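Local coordinates for RTX toxin (Vibrio vulnificus CMCP6, PDB 6A8J), which probably acts as a Ras/Rap1-specific endopeptidase, a toxin domain that cleaves and so inactivates the small GTPases Ras and Rap1 of the host, at residues A[386-391]-A[419-424]; A[340-345]-A[391-396]. All coordinates share one frame; numbering follows the deposited sequence.

Contact 1. Residues A[386-391]-A[419-424]; sequences RIVALD and VEVLQN
Val-388 and Val-421 meet tip to tip through their methyl groups, and Val-421 can be followed outward from the helix. Its CB points at strand 386-391 and divides into two branches. Val-421 CG1 does the touching: it stands anti to the backbone N (chi1 168°), which carries it to the strand, where it lies 3.8 Å from Val-388 CG2 and 3.9 Å from Leu-390 CD2. Val-421 CG1 also comes within 4.1 Å of Val-388 CG1, so that it sits against both branches of that valine. CG2, anti to the carbonyl carbon, makes none of these close contacts. In the parallel four-stranded sheet, with helices packed on its faces, 386-391 is an outermost strand, and helix 405-423 leads from it back to strand 430-436. The last turn of that helix runs against the strand direction at 136°, its axis 9.6 Å away, a spacing bridged by aliphatic side chains, with no hydrogen bond between the two segments. Leu-422 supplies the second point of contact, its CD1 reaching Leu-390 CD1 end to end at 3.7 Å, whereas Leu-390 meets Val-421 at a slant. Both leucines also rest on Ala-433 of strand 430-436, and Leu-422 continues to Val-335 of strand 333-338. Behind the strand, Ile-387 and Ala-389 face helix 343-356, touching Ile-350 and Ala-346.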
ATOM      1  N   ARG A 386     -21.963  12.471  -2.332  1.00 32.30           N
ATOM      2  CA  ARG A 386     -20.512  12.452  -2.250  1.00 30.59           C
ATOM      3  C   ARG A 386     -19.948  11.253  -3.001  1.00 28.96           C
ATOM      4  O   ARG A 386     -20.424  10.130  -2.841  1.00 36.97           O
ATOM      5  CB  ARG A 386     -20.050  12.423  -0.792  1.00 30.51           C
ATOM      6  CG  ARG A 386     -18.542  12.497  -0.629  1.00 36.07           C
ATOM      7  CD  ARG A 386     -18.109  12.112   0.774  1.00 36.71           C
ATOM      8  NE  ARG A 386     -16.658  12.173   0.928  1.00 27.91           N
ATOM      9  CZ  ARG A 386     -15.995  11.674   1.964  1.00 27.59           C
ATOM     10  NH1 ARG A 386     -16.651  11.068   2.946  1.00 36.19           N
ATOM     11  NH2 ARG A 386     -14.674  11.776   2.020  1.00 26.81           N
ATOM     12  N   ILE A 387     -18.938  11.499  -3.825  1.00 27.98           N
ATOM     13  CA  ILE A 387     -18.261  10.426  -4.536  1.00 26.65           C
ATOM     14  C   ILE A 387     -16.957  10.079  -3.828  1.00 25.37           C
ATOM     15  O   ILE A 387     -16.140  10.957  -3.547  1.00 25.26           O
ATOM     16  CB  ILE A 387     -17.974  10.804  -5.999  1.00 26.67           C
ATOM     17  CG1 ILE A 387     -19.279  11.144  -6.724  1.00 28.20           C
ATOM     18  CG2 ILE A 387     -17.244   9.672  -6.709  1.00 25.58           C
ATOM     19  CD1 ILE A 387     -19.103  11.435  -8.195  1.00 28.51           C
ATOM     20  N   VAL A 388     -16.769   8.798  -3.534  1.00 24.60           N
ATOM     21  CA  VAL A 388     -15.574   8.357  -2.829  1.00 23.61           C
ATOM     22  C   VAL A 388     -14.747   7.387  -3.668  1.00 22.66           C
ATOM     23  O   VAL A 388     -15.288   6.547  -4.389  1.00 22.74           O
ATOM     24  CB  VAL A 388     -15.933   7.692  -1.482  1.00 34.07           C
ATOM     25  CG1 VAL A 388     -16.445   8.733  -0.499  1.00 24.89           C
ATOM     26  CG2 VAL A 388     -16.964   6.592  -1.684  1.00 38.17           C
ATOM     27  N   ALA A 389     -13.429   7.522  -3.577  1.00 22.02           N
ATOM     28  CA  ALA A 389     -12.514   6.599  -4.233  1.00 21.36           C
ATOM     29  C   ALA A 389     -12.264   5.399  -3.325  1.00 20.98           C
ATOM     30  O   ALA A 389     -12.022   5.560  -2.129  1.00 21.01           O
ATOM     31  CB  ALA A 389     -11.215   7.296  -4.578  1.00 21.12           C
ATOM     32  N   LEU A 390     -12.321   4.199  -3.895  1.00 20.84           N
ATOM     33  CA  LEU A 390     -12.290   2.981  -3.091  1.00 20.74           C
ATOM     34  C   LEU A 390     -11.105   2.066  -3.391  1.00 20.40           C
ATOM     35  O   LEU A 390     -11.022   0.962  -2.854  1.00 31.81           O
ATOM     36  CB  LEU A 390     -13.591   2.200  -3.283  1.00 21.15           C
ATOM     37  CG  LEU A 390     -14.872   2.887  -2.811  1.00 21.76           C
ATOM     38  CD1 LEU A 390     -16.080   2.010  -3.087  1.00 22.40           C
ATOM     39  CD2 LEU A 390     -14.779   3.221  -1.333  1.00 21.83           C
ATOM     40  N   ASP A 391     -10.187   2.521  -4.236  1.00 29.35           N
ATOM     41  CA  ASP A 391      -9.039   1.696  -4.603  1.00 35.70           C
ATOM     42  C   ASP A 391      -7.827   1.993  -3.726  1.00 31.98           C
ATOM     43  O   ASP A 391      -7.623   3.126  -3.288  1.00 29.16           O
ATOM     44  CB  ASP A 391      -8.682   1.897  -6.076  1.00 43.10           C
ATOM     45  CG  ASP A 391      -7.623   0.923  -6.558  1.00 54.41           C
ATOM     46  OD1 ASP A 391      -7.547  -0.193  -6.001  1.00 65.84           O
ATOM     47  OD2 ASP A 391      -6.870   1.270  -7.491  1.00 51.50           O
ATOM     48  N   VAL A 419     -14.102  -0.496   4.468  1.00 25.45           N
ATOM     49  CA  VAL A 419     -14.563  -0.478   5.852  1.00 30.35           C
ATOM     50  C   VAL A 419     -14.589   0.942   6.415  1.00 27.23           C
ATOM     51  O   VAL A 419     -15.587   1.370   6.996  1.00 30.67           O
ATOM     52  CB  VAL A 419     -13.676  -1.372   6.751  1.00 26.87           C
ATOM     53  CG1 VAL A 419     -13.816  -0.981   8.215  1.00 27.83           C
ATOM     54  CG2 VAL A 419     -14.022  -2.839   6.545  1.00 26.64           C
ATOM     55  N   GLU A 420     -13.496   1.673   6.226  1.00 38.92           N
ATOM     56  CA  GLU A 420     -13.365   3.013   6.790  1.00 43.76           C
ATOM     57  C   GLU A 420     -14.185   4.057   6.038  1.00 39.40           C
ATOM     58  O   GLU A 420     -14.191   5.229   6.412  1.00 48.26           O
ATOM     59  CB  GLU A 420     -11.894   3.436   6.813  1.00 61.56           C
ATOM     60  CG  GLU A 420     -11.013   2.580   7.708  1.00 82.44           C
ATOM     61  CD  GLU A 420      -9.561   3.020   7.687  1.00 94.26           C
ATOM     62  OE1 GLU A 420      -9.219   3.911   6.880  1.00 97.57           O
ATOM     63  OE2 GLU A 420      -8.761   2.475   8.476  1.00100.66           O
ATOM     64  N   VAL A 421     -14.876   3.636   4.984  1.00 24.43           N
ATOM     65  CA  VAL A 421     -15.621   4.567   4.146  1.00 24.63           C
ATOM     66  C   VAL A 421     -17.109   4.228   4.053  1.00 25.42           C
ATOM     67  O   VAL A 421     -17.959   5.108   4.188  1.00 37.59           O
ATOM     68  CB  VAL A 421     -15.028   4.622   2.718  1.00 23.52           C
ATOM     69  CG1 VAL A 421     -15.959   5.362   1.769  1.00 23.90           C
ATOM     70  CG2 VAL A 421     -13.652   5.277   2.738  1.00 23.07           C
ATOM     71  N   LEU A 422     -17.423   2.954   3.839  1.00 25.11           N
ATOM     72  CA  LEU A 422     -18.795   2.557   3.531  1.00 25.89           C
ATOM     73  C   LEU A 422     -19.519   1.822   4.659  1.00 26.92           C
ATOM     74  O   LEU A 422     -20.742   1.699   4.630  1.00 28.00           O
ATOM     75  CB  LEU A 422     -18.809   1.679   2.279  1.00 25.15           C
ATOM     76  CG  LEU A 422     -18.250   2.302   1.000  1.00 24.40           C
ATOM     77  CD1 LEU A 422     -18.253   1.290  -0.133  1.00 24.00           C
ATOM     78  CD2 LEU A 422     -19.047   3.540   0.619  1.00 25.23           C
ATOM     79  N   GLN A 423     -18.776   1.332   5.646  1.00 33.93           N
ATOM     80  CA  GLN A 423     -19.371   0.485   6.677  1.00 34.34           C
ATOM     81  C   GLN A 423     -20.225   1.265   7.677  1.00 37.72           C
ATOM     82  O   GLN A 423     -21.351   0.868   7.978  1.00 43.92           O
ATOM     83  CB  GLN A 423     -18.284  -0.294   7.421  1.00 33.88           C
ATOM     84  CG  GLN A 423     -18.827  -1.249   8.478  1.00 36.34           C
ATOM     85  CD  GLN A 423     -17.794  -2.253   8.958  1.00 42.26           C
ATOM     86  OE1 GLN A 423     -16.723  -2.393   8.367  1.00 37.16           O
ATOM     87  NE2 GLN A 423     -18.113  -2.959  10.036  1.00 54.62           N
ATOM     88  N   ASN A 424     -19.697   2.370   8.192  1.00 42.77           N
ATOM     89  CA  ASN A 424     -20.407   3.131   9.216  1.00 54.20           C
ATOM     90  C   ASN A 424     -20.824   4.526   8.761  1.00 53.69           C
ATOM     91  O   ASN A 424     -20.256   5.527   9.196  1.00 41.65           O
ATOM     92  CB  ASN A 424     -19.553   3.236  10.480  1.00 63.93           C
ATOM     93  CG  ASN A 424     -19.310   1.890  11.132  1.00 69.00           C
ATOM     94  OD1 ASN A 424     -18.264   1.271  10.937  1.00 68.88           O
ATOM     95  ND2 ASN A 424     -20.283   1.425  11.909  1.00 75.06           N
TER

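Contact 2. Residues A[340-345]-A[391-396]; sequences HLRSDL and DANSSA
Arg-342 and Asp-391 lie side by side, and the carboxylate OD2 of Asp-391 sits 3.5 Å above the centre of the Arg-342 guanidinium. Because OD2 lies over the face, well out of the guanidinium plane, no N-H is aimed at it; the two planes are 64° apart, and the long salt bridge between Arg-342 NH1 and Asp-391 OD2 (3.6 Å) is one of charge alone. NH1 has its stronger partner in Asp-200. Arg-342 NH2 gives a straight hydrogen bond, 2.9 Å and 165°, to Ser-394 O in the guanidinium plane. Where strand 386-391 ends, Arg-342 forms a parallel beta bridge with Asp-391 and also occupies the N-cap position of helix 343-356. The bridge satisfies both backbone polar groups of Asp-391: its N donates to Leu-341 O at 3.1 Å, and its O accepts from Ser-343 N at 3.3 Å. Asp-391 OD1 takes a weak bond from Ala-392 N and forms a long, weak ion pair with Arg-410. The side chains of Asn-393 and Asp-344 cross at about a right angle, their amide and carboxylate planes 39° apart; the hydrogen bond from Asn-393 ND2 to Asp-344 OD2 is modelled very short, so its exact length is doubtful.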
ATOM      1  N   HIS A 340     -12.593   2.861  -9.316  1.00 22.66           N
ATOM      2  CA  HIS A 340     -11.818   3.340 -10.454  1.00 23.75           C
ATOM      3  C   HIS A 340     -10.744   4.348 -10.046  1.00 22.43           C
ATOM      4  O   HIS A 340      -9.806   4.600 -10.799  1.00 22.70           O
ATOM      5  CB  HIS A 340     -12.747   3.966 -11.495  1.00 24.01           C
ATOM      6  CG  HIS A 340     -13.870   3.071 -11.919  1.00 24.91           C
ATOM      7  ND1 HIS A 340     -14.959   2.811 -11.115  1.00 24.89           N
ATOM      8  CD2 HIS A 340     -14.071   2.373 -13.062  1.00 26.08           C
ATOM      9  CE1 HIS A 340     -15.783   1.993 -11.744  1.00 25.96           C
ATOM     10  NE2 HIS A 340     -15.267   1.711 -12.927  1.00 26.72           N
ATOM     11  N   LEU A 341     -10.879   4.918  -8.853  1.00 24.69           N
ATOM     12  CA  LEU A 341      -9.953   5.952  -8.402  1.00 24.35           C
ATOM     13  C   LEU A 341      -9.247   5.573  -7.102  1.00 23.76           C
ATOM     14  O   LEU A 341      -9.824   4.911  -6.241  1.00 25.24           O
ATOM     15  CB  LEU A 341     -10.693   7.279  -8.223  1.00 26.07           C
ATOM     16  CG  LEU A 341     -11.515   7.765  -9.419  1.00 25.41           C
ATOM     17  CD1 LEU A 341     -12.266   9.040  -9.070  1.00 25.84           C
ATOM     18  CD2 LEU A 341     -10.626   7.977 -10.635  1.00 25.79           C
ATOM     19  N   ARG A 342      -7.995   6.001  -6.966  1.00 20.80           N
ATOM     20  CA  ARG A 342      -7.224   5.751  -5.753  1.00 20.52           C
ATOM     21  C   ARG A 342      -7.473   6.837  -4.710  1.00 20.53           C
ATOM     22  O   ARG A 342      -7.321   8.024  -4.986  1.00 42.33           O
ATOM     23  CB  ARG A 342      -5.732   5.647  -6.079  1.00 20.75           C
ATOM     24  CG  ARG A 342      -5.334   4.302  -6.666  1.00 20.98           C
ATOM     25  CD  ARG A 342      -3.886   4.282  -7.125  1.00 21.54           C
ATOM     26  NE  ARG A 342      -3.453   2.936  -7.490  1.00 22.01           N
ATOM     27  CZ  ARG A 342      -3.723   2.351  -8.653  1.00 30.30           C
ATOM     28  NH1 ARG A 342      -4.432   2.990  -9.573  1.00 42.13           N
ATOM     29  NH2 ARG A 342      -3.288   1.122  -8.895  1.00 43.76           N
ATOM     30  N   SER A 343      -7.841   6.409  -3.506  1.00 20.42           N
ATOM     31  CA  SER A 343      -8.325   7.303  -2.456  1.00 20.72           C
ATOM     32  C   SER A 343      -7.340   8.387  -2.021  1.00 21.12           C
ATOM     33  O   SER A 343      -7.743   9.517  -1.753  1.00 58.51           O
ATOM     34  CB  SER A 343      -8.734   6.476  -1.232  1.00 20.73           C
ATOM     35  OG  SER A 343      -9.310   7.291  -0.228  1.00 21.31           O
ATOM     36  N   ASP A 344      -6.057   8.048  -1.952  1.00 33.20           N
ATOM     37  CA  ASP A 344      -5.061   8.955  -1.380  1.00 39.85           C
ATOM     38  C   ASP A 344      -4.913  10.277  -2.136  1.00 49.87           C
ATOM     39  O   ASP A 344      -4.588  11.301  -1.535  1.00 52.48           O
ATOM     40  CB  ASP A 344      -3.700   8.260  -1.297  1.00 48.06           C
ATOM     41  CG  ASP A 344      -3.419   7.698   0.084  1.00 63.56           C
ATOM     42  OD1 ASP A 344      -4.029   8.181   1.062  1.00 56.89           O
ATOM     43  OD2 ASP A 344      -2.584   6.774   0.194  1.00 75.98           O
ATOM     44  N   LEU A 345      -5.152  10.263  -3.443  1.00 49.81           N
ATOM     45  CA  LEU A 345      -5.014  11.483  -4.237  1.00 53.37           C
ATOM     46  C   LEU A 345      -6.332  11.962  -4.835  1.00 45.86           C
ATOM     47  O   LEU A 345      -6.564  13.163  -4.946  1.00 55.25           O
ATOM     48  CB  LEU A 345      -3.992  11.284  -5.355  1.00 58.11           C
ATOM     49  CG  LEU A 345      -2.531  11.559  -4.994  1.00 65.87           C
ATOM     50  CD1 LEU A 345      -1.688  11.663  -6.255  1.00 69.64           C
ATOM     51  CD2 LEU A 345      -2.407  12.824  -4.158  1.00 66.83           C
ATOM     52  N   ASP A 391     -10.187   2.521  -4.236  1.00 29.35           N
ATOM     53  CA  ASP A 391      -9.039   1.696  -4.603  1.00 35.70           C
ATOM     54  C   ASP A 391      -7.827   1.993  -3.726  1.00 31.98           C
ATOM     55  O   ASP A 391      -7.623   3.126  -3.288  1.00 29.16           O
ATOM     56  CB  ASP A 391      -8.682   1.897  -6.076  1.00 43.10           C
ATOM     57  CG  ASP A 391      -7.623   0.923  -6.558  1.00 54.41           C
ATOM     58  OD1 ASP A 391      -7.547  -0.193  -6.001  1.00 65.84           O
ATOM     59  OD2 ASP A 391      -6.870   1.270  -7.491  1.00 51.50           O
ATOM     60  N   ALA A 392      -7.027   0.962  -3.474  1.00 34.79           N
ATOM     61  CA  ALA A 392      -5.821   1.105  -2.669  1.00 36.65           C
ATOM     62  C   ALA A 392      -4.646   1.549  -3.530  1.00 35.45           C
ATOM     63  O   ALA A 392      -4.793   1.767  -4.731  1.00 42.29           O
ATOM     64  CB  ALA A 392      -5.499  -0.198  -1.966  1.00 45.75           C
ATOM     65  N   ASN A 393      -3.477   1.673  -2.910  1.00 25.80           N
ATOM     66  CA  ASN A 393      -2.291   2.150  -3.608  1.00 51.41           C
ATOM     67  C   ASN A 393      -1.372   1.011  -4.035  1.00 57.14           C
ATOM     68  O   ASN A 393      -0.150   1.121  -3.945  1.00 67.42           O
ATOM     69  CB  ASN A 393      -1.524   3.134  -2.724  1.00 38.95           C
ATOM     70  CG  ASN A 393      -2.421   4.205  -2.132  1.00 38.24           C
ATOM     71  OD1 ASN A 393      -3.463   4.540  -2.696  1.00 50.73           O
ATOM     72  ND2 ASN A 393      -2.020   4.748  -0.988  1.00 31.57           N
ATOM     73  N   SER A 394      -1.966  -0.082  -4.505  1.00 49.92           N
ATOM     74  CA  SER A 394      -1.196  -1.258  -4.900  1.00 44.82           C
ATOM     75  C   SER A 394      -1.174  -1.445  -6.412  1.00 51.18           C
ATOM     76  O   SER A 394      -1.817  -0.701  -7.151  1.00 60.33           O
ATOM     77  CB  SER A 394      -1.759  -2.511  -4.228  1.00 55.84           C
ATOM     78  OG  SER A 394      -0.985  -3.653  -4.552  1.00 72.98           O
ATOM     79  N   SER A 395      -0.432  -2.452  -6.864  1.00 62.58           N
ATOM     80  CA  SER A 395      -0.286  -2.729  -8.290  1.00 67.88           C
ATOM     81  C   SER A 395      -1.508  -3.445  -8.857  1.00 70.52           C
ATOM     82  O   SER A 395      -2.200  -4.172  -8.145  1.00 68.28           O
ATOM     83  CB  SER A 395       0.970  -3.566  -8.542  1.00 70.16           C
ATOM     84  OG  SER A 395       2.090  -3.023  -7.863  1.00 67.86           O
ATOM     85  N   ALA A 396      -1.767  -3.236 -10.144  1.00 73.45           N
ATOM     86  CA  ALA A 396      -2.891  -3.883 -10.812  1.00 79.76           C
ATOM     87  C   ALA A 396      -2.501  -5.268 -11.317  1.00 84.61           C
ATOM     88  O   ALA A 396      -3.346  -6.154 -11.444  1.00 86.57           O
ATOM     89  CB  ALA A 396      -3.394  -3.022 -11.961  1.00 78.16           C
TER

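Overall arrangement
Along the chain the segments of the two contacts alternate: 340-345, then 386-391, then 391-396, which overlaps it at Asp-391, and finally 419-424. The contact centres are about 12 Å apart. Contact 1 packs the strand against the end of helix 405-423, while contact 2 joins the strand's last residue and the loop after it to the start of helix 343-356. The two also touch directly, Ala-389 CB lying 3.2 Å from Leu-341 O. With Ile-387 and Ala-389 on helix 343-356 and Val-388 and Leu-390 facing helix 405-423, this edge strand is held between two helices of the region matching the Pasteurella multocida toxin C2 family. Contact 2 is centred about 9 Å from the chain centre, contact 1 about 17 Å.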